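Local coordinates for methanol--corrinoid protein co-methyltransferase (Methanosarcina barkeri, PDB 2I2X), which transfers the methyl group of methanol to the cob(I)amide carried by its corrinoid partner MtaC, the first step of methanogenesis from methanol, at residues I188-T201 with I249-A262. Numbering follows the deposited sequence.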
ATOM      1  N   ILE A 188      -8.044 -27.833  16.348  1.00  6.95           N
ATOM      2  CA  ILE A 188      -8.752 -26.559  16.317  1.00  7.37           C
ATOM      3  C   ILE A 188     -10.019 -26.619  17.170  1.00  7.46           C
ATOM      4  O   ILE A 188     -10.215 -25.834  18.106  1.00  7.73           O
ATOM      5  CB  ILE A 188      -9.124 -26.136  14.836  1.00  7.40           C
ATOM      6  CG1 ILE A 188      -7.886 -26.163  13.920  1.00  6.62           C
ATOM      7  CG2 ILE A 188      -9.836 -24.817  14.827  1.00  5.18           C
ATOM      8  CD1 ILE A 188      -8.217 -26.026  12.441  1.00  4.08           C
ATOM      9  N   GLY A 189     -10.895 -27.543  16.818  1.00  7.78           N
ATOM     10  CA  GLY A 189     -12.174 -27.686  17.518  1.00  8.47           C
ATOM     11  C   GLY A 189     -12.043 -28.070  18.987  1.00  8.24           C
ATOM     12  O   GLY A 189     -12.695 -27.483  19.825  1.00  8.23           O
ATOM     13  N   CYS A 190     -11.180 -29.024  19.314  1.00  7.74           N
ATOM     14  CA  CYS A 190     -11.148 -29.500  20.697  1.00  7.56           C
ATOM     15  C   CYS A 190     -10.091 -28.807  21.547  1.00  7.42           C
ATOM     16  O   CYS A 190     -10.421 -28.066  22.488  1.00  5.33           O
ATOM     17  CB  CYS A 190     -11.033 -31.025  20.734  1.00  7.26           C
ATOM     18  SG  CYS A 190     -12.360 -31.808  19.731  1.00  8.07           S
ATOM     19  N   LEU A 191      -8.819 -29.023  21.202  1.00  8.10           N
ATOM     20  CA  LEU A 191      -7.767 -28.452  22.006  1.00  8.98           C
ATOM     21  C   LEU A 191      -7.944 -26.949  22.002  1.00  9.97           C
ATOM     22  O   LEU A 191      -8.018 -26.332  23.079  1.00 11.29           O
ATOM     23  CB  LEU A 191      -6.400 -28.844  21.498  1.00  8.98           C
ATOM     24  CG  LEU A 191      -6.055 -30.327  21.386  1.00 10.36           C
ATOM     25  CD1 LEU A 191      -4.622 -30.462  20.869  1.00  9.33           C
ATOM     26  CD2 LEU A 191      -6.229 -31.090  22.720  1.00 10.34           C
ATOM     27  N   GLY A 192      -8.079 -26.364  20.806  1.00 10.11           N
ATOM     28  CA  GLY A 192      -8.306 -24.926  20.670  1.00  9.68           C
ATOM     29  C   GLY A 192      -9.392 -24.399  21.587  1.00  9.83           C
ATOM     30  O   GLY A 192      -9.195 -23.424  22.302  1.00 10.28           O
ATOM     31  N   SER A 193     -10.555 -25.032  21.558  1.00 10.03           N
ATOM     32  CA  SER A 193     -11.685 -24.572  22.367  1.00 10.06           C
ATOM     33  C   SER A 193     -11.400 -24.616  23.889  1.00 10.42           C
ATOM     34  O   SER A 193     -11.788 -23.710  24.646  1.00  9.99           O
ATOM     35  CB  SER A 193     -12.928 -25.397  22.016  1.00 10.41           C
ATOM     36  OG  SER A 193     -13.439 -25.079  20.704  1.00  9.20           O
ATOM     37  N   ILE A 194     -10.701 -25.657  24.330  1.00 10.35           N
ATOM     38  CA  ILE A 194     -10.396 -25.810  25.746  1.00 10.68           C
ATOM     39  C   ILE A 194      -9.463 -24.652  26.207  1.00 10.82           C
ATOM     40  O   ILE A 194      -9.695 -24.026  27.243  1.00 10.56           O
ATOM     41  CB  ILE A 194      -9.799 -27.258  26.044  1.00 10.97           C
ATOM     42  CG1 ILE A 194     -10.865 -28.342  25.911  1.00 10.31           C
ATOM     43  CG2 ILE A 194      -9.165 -27.352  27.403  1.00  9.74           C
ATOM     44  CD1 ILE A 194     -10.306 -29.652  25.402  1.00  9.30           C
ATOM     45  N   ASP A 195      -8.430 -24.354  25.423  1.00 10.69           N
ATOM     46  CA  ASP A 195      -7.490 -23.298  25.809  1.00 11.58           C
ATOM     47  C   ASP A 195      -8.177 -21.935  25.752  1.00 11.85           C
ATOM     48  O   ASP A 195      -7.942 -21.084  26.618  1.00 11.87           O
ATOM     49  CB  ASP A 195      -6.225 -23.315  24.943  1.00 11.39           C
ATOM     50  CG  ASP A 195      -5.199 -22.277  25.374  1.00 12.48           C
ATOM     51  OD1 ASP A 195      -4.554 -22.425  26.450  1.00 10.00           O
ATOM     52  OD2 ASP A 195      -5.032 -21.298  24.602  1.00 16.18           O
ATOM     53  N   MET A 196      -9.059 -21.762  24.761  1.00 11.95           N
ATOM     54  CA  MET A 196      -9.763 -20.515  24.582  1.00 12.64           C
ATOM     55  C   MET A 196     -10.577 -20.190  25.822  1.00 13.22           C
ATOM     56  O   MET A 196     -10.597 -19.047  26.271  1.00 13.57           O
ATOM     57  CB  MET A 196     -10.686 -20.584  23.373  1.00 12.60           C
ATOM     58  CG  MET A 196     -10.005 -20.481  22.044  1.00 12.54           C
ATOM     59  SD  MET A 196      -9.426 -18.825  21.678  1.00 11.33           S
ATOM     60  CE  MET A 196     -10.958 -17.915  21.519  1.00 11.13           C
ATOM     61  N   GLU A 197     -11.248 -21.191  26.389  1.00 13.52           N
ATOM     62  CA  GLU A 197     -12.021 -20.931  27.598  1.00 13.66           C
ATOM     63  C   GLU A 197     -11.195 -20.527  28.834  1.00 12.80           C
ATOM     64  O   GLU A 197     -11.636 -19.694  29.607  1.00 12.19           O
ATOM     65  CB  GLU A 197     -12.955 -22.079  27.917  1.00 14.05           C
ATOM     66  CG  GLU A 197     -13.820 -21.766  29.132  1.00 18.65           C
ATOM     67  CD  GLU A 197     -14.402 -22.983  29.789  1.00 22.87           C
ATOM     68  OE1 GLU A 197     -15.336 -22.788  30.590  1.00 23.86           O
ATOM     69  OE2 GLU A 197     -13.936 -24.120  29.493  1.00 25.78           O
ATOM     70  N   LEU A 198     -10.003 -21.095  28.995  1.00 12.81           N
ATOM     71  CA  LEU A 198      -9.115 -20.743  30.101  1.00 13.41           C
ATOM     72  C   LEU A 198      -8.779 -19.269  29.999  1.00 13.60           C
ATOM     73  O   LEU A 198      -9.136 -18.456  30.863  1.00 14.74           O
ATOM     74  CB  LEU A 198      -7.806 -21.537  30.005  1.00 13.72           C
ATOM     75  CG  LEU A 198      -6.887 -21.912  31.190  1.00 14.68           C
ATOM     76  CD1 LEU A 198      -5.427 -21.763  30.775  1.00 13.62           C
ATOM     77  CD2 LEU A 198      -7.139 -21.160  32.495  1.00 13.99           C
ATOM     78  N   ILE A 199      -8.112 -18.913  28.913  1.00 12.95           N
ATOM     79  CA  ILE A 199      -7.570 -17.565  28.770  1.00 12.02           C
ATOM     80  C   ILE A 199      -8.630 -16.457  28.720  1.00 11.59           C
ATOM     81  O   ILE A 199      -8.457 -15.404  29.345  1.00 10.87           O
ATOM     82  CB  ILE A 199      -6.602 -17.499  27.586  1.00 12.06           C
ATOM     83  CG1 ILE A 199      -7.336 -17.810  26.280  1.00 11.60           C
ATOM     84  CG2 ILE A 199      -5.464 -18.499  27.812  1.00 10.60           C
ATOM     85  CD1 ILE A 199      -6.484 -17.640  25.068  1.00 15.25           C
ATOM     86  N   TRP A 200      -9.738 -16.702  28.023  1.00 11.27           N
ATOM     87  CA  TRP A 200     -10.745 -15.647  27.879  1.00 11.53           C
ATOM     88  C   TRP A 200     -11.551 -15.355  29.151  1.00 12.20           C
ATOM     89  O   TRP A 200     -12.052 -14.251  29.334  1.00 12.64           O
ATOM     90  CB  TRP A 200     -11.596 -15.834  26.610  1.00 11.38           C
ATOM     91  CG  TRP A 200     -10.757 -15.402  25.401  1.00 10.87           C
ATOM     92  CD1 TRP A 200     -10.081 -16.221  24.518  1.00  9.74           C
ATOM     93  CD2 TRP A 200     -10.432 -14.052  25.026  1.00  7.20           C
ATOM     94  NE1 TRP A 200      -9.375 -15.456  23.616  1.00 10.54           N
ATOM     95  CE2 TRP A 200      -9.573 -14.126  23.904  1.00  8.38           C
ATOM     96  CE3 TRP A 200     -10.807 -12.793  25.514  1.00  6.76           C
ATOM     97  CZ2 TRP A 200      -9.081 -12.981  23.258  1.00  7.43           C
ATOM     98  CZ3 TRP A 200     -10.320 -11.640  24.862  1.00  6.75           C
ATOM     99  CH2 TRP A 200      -9.467 -11.750  23.751  1.00  6.80           C
ATOM    100  N   THR A 201     -11.632 -16.338  30.049  1.00 12.26           N
ATOM    101  CA  THR A 201     -12.233 -16.132  31.339  1.00 10.99           C
ATOM    102  C   THR A 201     -11.367 -15.167  32.116  1.00 11.22           C
ATOM    103  O   THR A 201     -11.853 -14.196  32.683  1.00 11.96           O
ATOM    104  CB  THR A 201     -12.340 -17.470  32.070  1.00 11.57           C
ATOM    105  OG1 THR A 201     -13.232 -18.318  31.322  1.00 11.67           O
ATOM    106  CG2 THR A 201     -12.847 -17.279  33.531  1.00  7.68           C
ATOM    107  N   ILE A 249     -14.181 -25.122  11.017  1.00  9.57           N
ATOM    108  CA  ILE A 249     -13.894 -25.599  12.392  1.00  9.01           C
ATOM    109  C   ILE A 249     -13.416 -24.475  13.318  1.00  8.73           C
ATOM    110  O   ILE A 249     -13.604 -24.552  14.556  1.00  7.88           O
ATOM    111  CB  ILE A 249     -12.828 -26.753  12.351  1.00  9.11           C
ATOM    112  CG1 ILE A 249     -13.268 -27.807  11.314  1.00 11.07           C
ATOM    113  CG2 ILE A 249     -12.568 -27.333  13.741  1.00  6.78           C
ATOM    114  CD1 ILE A 249     -12.481 -29.150  11.291  1.00 12.29           C
ATOM    115  N   SER A 250     -12.803 -23.434  12.728  1.00  7.72           N
ATOM    116  CA  SER A 250     -12.210 -22.358  13.535  1.00  6.94           C
ATOM    117  C   SER A 250     -13.320 -21.534  14.116  1.00  6.90           C
ATOM    118  O   SER A 250     -13.171 -20.943  15.188  1.00  7.32           O
ATOM    119  CB  SER A 250     -11.282 -21.467  12.712  1.00  7.22           C
ATOM    120  OG  SER A 250     -12.016 -20.683  11.770  1.00  7.25           O
ATOM    121  N   ALA A 251     -14.449 -21.506  13.409  1.00  6.45           N
ATOM    122  CA  ALA A 251     -15.604 -20.715  13.852  1.00  6.59           C
ATOM    123  C   ALA A 251     -16.049 -21.027  15.307  1.00  6.92           C
ATOM    124  O   ALA A 251     -16.087 -20.115  16.132  1.00  7.71           O
ATOM    125  CB  ALA A 251     -16.764 -20.839  12.864  1.00  5.24           C
ATOM    126  N   PRO A 252     -16.393 -22.299  15.626  1.00  7.09           N
ATOM    127  CA  PRO A 252     -16.726 -22.581  17.059  1.00  7.36           C
ATOM    128  C   PRO A 252     -15.544 -22.492  18.024  1.00  7.33           C
ATOM    129  O   PRO A 252     -15.738 -22.194  19.201  1.00  7.26           O
ATOM    130  CB  PRO A 252     -17.321 -23.996  17.041  1.00  7.04           C
ATOM    131  CG  PRO A 252     -16.830 -24.604  15.756  1.00  8.48           C
ATOM    132  CD  PRO A 252     -16.556 -23.484  14.761  1.00  6.08           C
ATOM    133  N   ARG A 253     -14.326 -22.735  17.552  1.00  7.98           N
ATOM    134  CA  ARG A 253     -13.170 -22.441  18.391  1.00  8.43           C
ATOM    135  C   ARG A 253     -13.142 -20.950  18.792  1.00  8.66           C
ATOM    136  O   ARG A 253     -13.059 -20.628  19.985  1.00  7.88           O
ATOM    137  CB  ARG A 253     -11.860 -22.852  17.718  1.00  8.85           C
ATOM    138  CG  ARG A 253     -10.563 -22.363  18.462  1.00 10.35           C
ATOM    139  CD  ARG A 253     -10.149 -20.937  18.008  1.00  9.63           C
ATOM    140  NE  ARG A 253      -8.814 -20.542  18.450  1.00  8.28           N
ATOM    141  CZ  ARG A 253      -8.370 -19.283  18.489  1.00  4.70           C
ATOM    142  NH1 ARG A 253      -9.173 -18.289  18.146  1.00  2.00           N
ATOM    143  NH2 ARG A 253      -7.127 -19.019  18.911  1.00  2.75           N
ATOM    144  N   SER A 254     -13.246 -20.050  17.806  1.00  8.26           N
ATOM    145  CA  SER A 254     -13.131 -18.620  18.090  1.00  8.22           C
ATOM    146  C   SER A 254     -14.364 -18.113  18.830  1.00  7.87           C
ATOM    147  O   SER A 254     -14.272 -17.186  19.628  1.00  7.72           O
ATOM    148  CB  SER A 254     -12.863 -17.817  16.816  1.00  8.53           C
ATOM    149  OG  SER A 254     -11.575 -18.145  16.279  1.00 10.07           O
ATOM    150  N   LEU A 255     -15.503 -18.754  18.597  1.00  7.33           N
ATOM    151  CA  LEU A 255     -16.721 -18.431  19.319  1.00  7.45           C
ATOM    152  C   LEU A 255     -16.564 -18.460  20.851  1.00  7.71           C
ATOM    153  O   LEU A 255     -17.261 -17.736  21.557  1.00  8.69           O
ATOM    154  CB  LEU A 255     -17.845 -19.361  18.873  1.00  7.14           C
ATOM    155  CG  LEU A 255     -19.188 -19.238  19.599  1.00  8.35           C
ATOM    156  CD1 LEU A 255     -19.863 -17.921  19.304  1.00  8.74           C
ATOM    157  CD2 LEU A 255     -20.131 -20.385  19.255  1.00  8.53           C
ATOM    158  N   VAL A 256     -15.640 -19.285  21.354  1.00  7.68           N
ATOM    159  CA  VAL A 256     -15.439 -19.473  22.795  1.00  7.39           C
ATOM    160  C   VAL A 256     -15.108 -18.174  23.548  1.00  8.03           C
ATOM    161  O   VAL A 256     -15.620 -17.943  24.655  1.00  8.70           O
ATOM    162  CB  VAL A 256     -14.366 -20.599  23.119  1.00  7.65           C
ATOM    163  CG1 VAL A 256     -14.056 -20.651  24.585  1.00  6.48           C
ATOM    164  CG2 VAL A 256     -14.830 -21.969  22.643  1.00  4.61           C
ATOM    165  N   ALA A 257     -14.259 -17.334  22.955  1.00  7.96           N
ATOM    166  CA  ALA A 257     -13.933 -16.031  23.526  1.00  7.90           C
ATOM    167  C   ALA A 257     -15.191 -15.276  23.999  1.00  7.91           C
ATOM    168  O   ALA A 257     -15.226 -14.708  25.103  1.00  7.19           O
ATOM    169  CB  ALA A 257     -13.158 -15.214  22.513  1.00  7.84           C
ATOM    170  N   TYR A 258     -16.226 -15.306  23.164  1.00  8.05           N
ATOM    171  CA  TYR A 258     -17.460 -14.552  23.412  1.00  8.58           C
ATOM    172  C   TYR A 258     -18.303 -15.267  24.474  1.00  8.93           C
ATOM    173  O   TYR A 258     -18.816 -14.642  25.416  1.00  8.27           O
ATOM    174  CB  TYR A 258     -18.194 -14.283  22.070  1.00  8.83           C
ATOM    175  CG  TYR A 258     -17.192 -13.664  21.105  1.00  9.73           C
ATOM    176  CD1 TYR A 258     -16.810 -12.307  21.221  1.00  9.17           C
ATOM    177  CD2 TYR A 258     -16.512 -14.460  20.191  1.00  8.63           C
ATOM    178  CE1 TYR A 258     -15.815 -11.769  20.404  1.00  9.23           C
ATOM    179  CE2 TYR A 258     -15.533 -13.939  19.391  1.00  9.15           C
ATOM    180  CZ  TYR A 258     -15.187 -12.597  19.489  1.00 11.04           C
ATOM    181  OH  TYR A 258     -14.196 -12.119  18.649  1.00 11.20           O
ATOM    182  N   GLU A 259     -18.388 -16.592  24.344  1.00  9.48           N
ATOM    183  CA  GLU A 259     -19.021 -17.427  25.360  1.00  9.39           C
ATOM    184  C   GLU A 259     -18.406 -17.114  26.706  1.00  9.49           C
ATOM    185  O   GLU A 259     -19.103 -17.038  27.701  1.00  9.81           O
ATOM    186  CB  GLU A 259     -18.876 -18.910  24.990  1.00  8.66           C
ATOM    187  CG  GLU A 259     -19.867 -19.289  23.909  1.00  9.74           C
ATOM    188  CD  GLU A 259     -19.673 -20.659  23.305  1.00 12.04           C
ATOM    189  OE1 GLU A 259     -18.551 -21.219  23.383  1.00 12.41           O
ATOM    190  OE2 GLU A 259     -20.660 -21.170  22.719  1.00 12.51           O
ATOM    191  N   ALA A 260     -17.098 -16.869  26.717  1.00  9.71           N
ATOM    192  CA  ALA A 260     -16.373 -16.728  27.964  1.00  9.68           C
ATOM    193  C   ALA A 260     -16.199 -15.290  28.361  1.00  9.87           C
ATOM    194  O   ALA A 260     -15.384 -14.975  29.221  1.00 10.42           O
ATOM    195  CB  ALA A 260     -15.012 -17.427  27.882  1.00  9.22           C
ATOM    196  N   GLY A 261     -16.919 -14.396  27.710  1.00 10.48           N
ATOM    197  CA  GLY A 261     -16.963 -13.041  28.216  1.00 11.10           C
ATOM    198  C   GLY A 261     -16.513 -11.915  27.328  1.00 11.09           C
ATOM    199  O   GLY A 261     -16.736 -10.772  27.698  1.00 12.64           O
ATOM    200  N   ALA A 262     -15.895 -12.197  26.177  1.00  9.82           N
ATOM    201  CA  ALA A 262     -15.551 -11.113  25.238  1.00  8.82           C
ATOM    202  C   ALA A 262     -16.826 -10.600  24.587  1.00  8.30           C
ATOM    203  O   ALA A 262     -17.810 -11.304  24.572  1.00  8.67           O
ATOM    204  CB  ALA A 262     -14.518 -11.563  24.165  1.00  7.52           C
TER
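The guanidinium of R253 carries the sulfur of M196 over the centre of one face, with SD 3.4 Å from CZ; S254 CB lies at its edge, in plane. The indole of W200 takes the methyl of A257 on one face: CB stands 3.7 Å from the centroid of the five-membered ring, only 6° off its normal, a CH-pi contact. At the edge of the indole, in plane, lies M196 O. W200 NE1 is hydrogen-bonded to D217 OD2. A262 CB meets CE3 obliquely.

These groups join two neighbouring helices of the TIM barrel, 181-210 and 240-259. The short segments run nearly parallel, at 13°, with axes 8.3 Å apart. No hydrogen bond crosses between them, and most of the touching residues are buried.

M196 is a knob among R253, S254, V256 and A257. Its chain bends at chi2 and again at chi3, which brings SD over the guanidinium and CE to 3.6 Å from A257 CB. R253 is the knob of the other helix, among I188, G192, S193 and M196. The two side chains cross at about a right angle. Salt bridges to D217 OD1 and D219 hold the arginine tip, so D217 ties R253 to W200. R253 NH1 also donates a hydrogen bond to S254 OG, tilted from the guanidinium plane; that hydroxyl is hydrogen-bonded to E272 as well. The R253 side chain lies about 7 Å from those of the zinc ligands E164 and C220. This part of the contact therefore lies close to the zinc site.

A Schellman motif with G261 ends the second helix beside W200. At the other end, I249 CG2 packs against I188 CB and reaches G189 N. S193 OG turns back to its own helix and hydrogen-bonds G189 O at 2.7 Å, while V256 CG1 touches E197 N at 3.4 Å.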